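Local atomic coordinates of Afp (Microbacterium arborescens, PDB entry 2YJK), a protein that probably binds and stores iron as a twelve-subunit, ferritin-like shell of the Dps family, binding the metal at sites between subunits. Residues Asn38-Gln41 with Ala42-Val46. Sequence-based numbering, arbitrary orientation.
Sequences NGKQ and AHWNV. With OFE (Iron(II) oxide), chain B.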
ATOM      1  N   ASN C  38       9.906  24.753 -18.364  1.00 27.13           N
ATOM      2  CA  ASN C  38      11.325  25.083 -18.315  1.00 27.20           C
ATOM      3  C   ASN C  38      12.126  24.223 -17.314  1.00 27.03           C
ATOM      4  O   ASN C  38      13.337  24.063 -17.478  1.00 27.16           O
ATOM      5  CB  ASN C  38      11.497  26.601 -18.060  1.00 27.79           C
ATOM      6  CG  ASN C  38      10.897  27.421 -19.172  1.00 30.74           C
ATOM      7  OD1 ASN C  38      11.015  27.031 -20.339  1.00 31.78           O
ATOM      8  ND2 ASN C  38      10.219  28.556 -18.834  1.00 30.07           N
ATOM      9  N   GLY C  39      11.458  23.692 -16.279  1.00 25.43           N
ATOM     10  CA  GLY C  39      12.087  22.850 -15.336  1.00 23.19           C
ATOM     11  C   GLY C  39      12.324  21.495 -15.999  1.00 25.40           C
ATOM     12  O   GLY C  39      13.351  20.825 -15.744  1.00 23.58           O
ATOM     13  N   LYS C  40      11.360  21.041 -16.811  1.00 24.02           N
ATOM     14  CA  LYS C  40      11.593  19.779 -17.517  1.00 26.45           C
ATOM     15  C   LYS C  40      12.736  19.918 -18.481  1.00 27.00           C
ATOM     16  O   LYS C  40      13.578  19.038 -18.552  1.00 28.18           O
ATOM     17  CB  LYS C  40      10.354  19.272 -18.255  1.00 25.46           C
ATOM     18  CG  LYS C  40       9.403  18.517 -17.341  1.00 27.73           C
ATOM     19  CD  LYS C  40       9.975  17.079 -16.982  1.00 31.71           C
ATOM     20  CE  LYS C  40       8.857  16.187 -16.527  1.00 31.54           C
ATOM     21  NZ  LYS C  40       9.369  14.879 -15.981  1.00 34.49           N
ATOM     22  N   GLN C  41      12.771  21.044 -19.189  1.00 26.69           N
ATOM     23  CA  GLN C  41      13.898  21.387 -20.001  1.00 28.12           C
ATOM     24  C   GLN C  41      15.205  21.249 -19.230  1.00 27.89           C
ATOM     25  O   GLN C  41      16.094  20.627 -19.749  1.00 29.63           O
ATOM     26  CB  GLN C  41      13.747  22.822 -20.579  1.00 28.21           C
ATOM     27  CG  GLN C  41      15.010  23.383 -21.244  1.00 29.90           C
ATOM     28  CD  GLN C  41      15.324  22.744 -22.628  1.00 33.85           C
ATOM     29  OE1 GLN C  41      14.598  21.869 -23.122  1.00 35.81           O
ATOM     30  NE2 GLN C  41      16.435  23.151 -23.221  1.00 35.83           N
ATOM     31  N   ALA C  42      15.324  21.857 -18.030  1.00 26.79           N
ATOM     32  CA  ALA C  42      16.558  21.791 -17.169  1.00 26.17           C
ATOM     33  C   ALA C  42      16.808  20.319 -16.757  1.00 27.79           C
ATOM     34  O   ALA C  42      17.926  19.789 -16.811  1.00 28.87           O
ATOM     35  CB  ALA C  42      16.397  22.711 -15.888  1.00 23.01           C
ATOM     36  N   HIS C  43      15.717  19.627 -16.447  1.00 27.22           N
ATOM     37  CA  HIS C  43      15.761  18.226 -16.031  1.00 26.75           C
ATOM     38  C   HIS C  43      16.360  17.340 -17.155  1.00 27.44           C
ATOM     39  O   HIS C  43      17.234  16.505 -16.871  1.00 27.91           O
ATOM     40  CB  HIS C  43      14.325  17.857 -15.709  1.00 26.86           C
ATOM     41  CG  HIS C  43      14.094  16.406 -15.479  1.00 27.67           C
ATOM     42  ND1 HIS C  43      14.458  15.769 -14.302  1.00 29.97           N
ATOM     43  CD2 HIS C  43      13.528  15.466 -16.268  1.00 26.21           C
ATOM     44  CE1 HIS C  43      14.108  14.499 -14.380  1.00 30.38           C
ATOM     45  NE2 HIS C  43      13.523  14.300 -15.550  1.00 30.23           N
ATOM     46  N   TRP C  44      15.932  17.547 -18.421  1.00 25.67           N
ATOM     47  CA  TRP C  44      16.441  16.728 -19.570  1.00 27.23           C
ATOM     48  C   TRP C  44      17.942  17.007 -19.911  1.00 27.65           C
ATOM     49  O   TRP C  44      18.705  16.083 -20.227  1.00 28.07           O
ATOM     50  CB  TRP C  44      15.557  16.910 -20.838  1.00 24.61           C
ATOM     51  CG  TRP C  44      14.124  16.423 -20.552  1.00 27.53           C
ATOM     52  CD1 TRP C  44      13.743  15.333 -19.723  1.00 25.28           C
ATOM     53  CD2 TRP C  44      12.901  16.953 -21.098  1.00 23.32           C
ATOM     54  NE1 TRP C  44      12.367  15.212 -19.740  1.00 24.96           N
ATOM     55  CE2 TRP C  44      11.828  16.195 -20.545  1.00 26.97           C
ATOM     56  CE3 TRP C  44      12.612  17.993 -22.001  1.00 25.58           C
ATOM     57  CZ2 TRP C  44      10.451  16.447 -20.888  1.00 27.89           C
ATOM     58  CZ3 TRP C  44      11.241  18.254 -22.352  1.00 25.40           C
ATOM     59  CH2 TRP C  44      10.184  17.505 -21.773  1.00 29.21           C
ATOM     60  N   ASN C  45      18.326  18.286 -19.801  1.00 26.89           N
ATOM     61  CA  ASN C  45      19.582  18.823 -20.385  1.00 27.11           C
ATOM     62  C   ASN C  45      20.745  18.955 -19.406  1.00 27.78           C
ATOM     63  O   ASN C  45      21.912  19.238 -19.805  1.00 28.68           O
ATOM     64  CB  ASN C  45      19.255  20.128 -21.113  1.00 27.34           C
ATOM     65  CG  ASN C  45      18.509  19.860 -22.425  1.00 30.44           C
ATOM     66  OD1 ASN C  45      19.064  19.286 -23.345  1.00 32.68           O
ATOM     67  ND2 ASN C  45      17.220  20.141 -22.451  1.00 33.55           N
ATOM     68  N   VAL C  46      20.452  18.735 -18.121  1.00 27.06           N
ATOM     69  CA  VAL C  46      21.475  18.849 -17.072  1.00 27.37           C
ATOM     70  C   VAL C  46      22.637  17.847 -17.212  1.00 28.00           C
ATOM     71  O   VAL C  46      22.426  16.706 -17.619  1.00 28.97           O
ATOM     72  CB  VAL C  46      20.841  18.872 -15.645  1.00 27.10           C
ATOM     73  CG1 VAL C  46      20.125  17.538 -15.263  1.00 28.71           C
ATOM     74  CG2 VAL C  46      21.928  19.222 -14.603  1.00 27.68           C
TER
HETATM   75 FE   OFE B1159      12.425  12.328 -16.649  1.00 44.33          FE
HETATM   76  O   OFE B1159      10.329  12.501 -15.322  0.50 26.15           O
HETATM   77  O   HOH W   1      13.760  10.818 -15.414  1.00 33.39           O
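Lys-40 and His-43, one helical turn apart, run alongside each other toward the bound iron oxide, with Lys-40 CD 4.0 Å from His-43 CD2. Both reach it: His-43 NE2 coordinates the iron at 2.5 Å, the metal lying in plane at the ring edge, while Lys-40 NZ comes within 2.6 Å of the oxide oxygen. His-43 has CG anti to its own N (chi1 170°), which carries the imidazole off the helix toward the metal; its ND1 is hydrogen-bonded to the backbone O of His-55, which limits ring rotation. Asp-70 and Glu-74 of a second subunit also bind the iron, and Lys-40 NZ forms salt bridges with that Asp-70 and with Asp-59.

Behind this shell, the indole of Trp-44 receives Lys-40 CB over its six-membered ring, 4.0 Å from the centroid and 16° off the normal, a CH-pi contact. Its NE1 donates to Asp-70 of the second subunit, so an alanine in place of Trp-44 would probably leave that iron ligand less firmly oriented and the lysine methylenes without their aromatic support.

Further along, Gln-41 O accepts from Asn-45 N at 3.2 Å and from Asn-45 ND2 at 3.0 Å, approached from opposite faces of its plane, as helix 15-45 ends. The site, with ligands from two subunits, is consistent with the ferroxidase centre of Dps proteins, which lies at the subunit interface rather than inside one four-helix bundle.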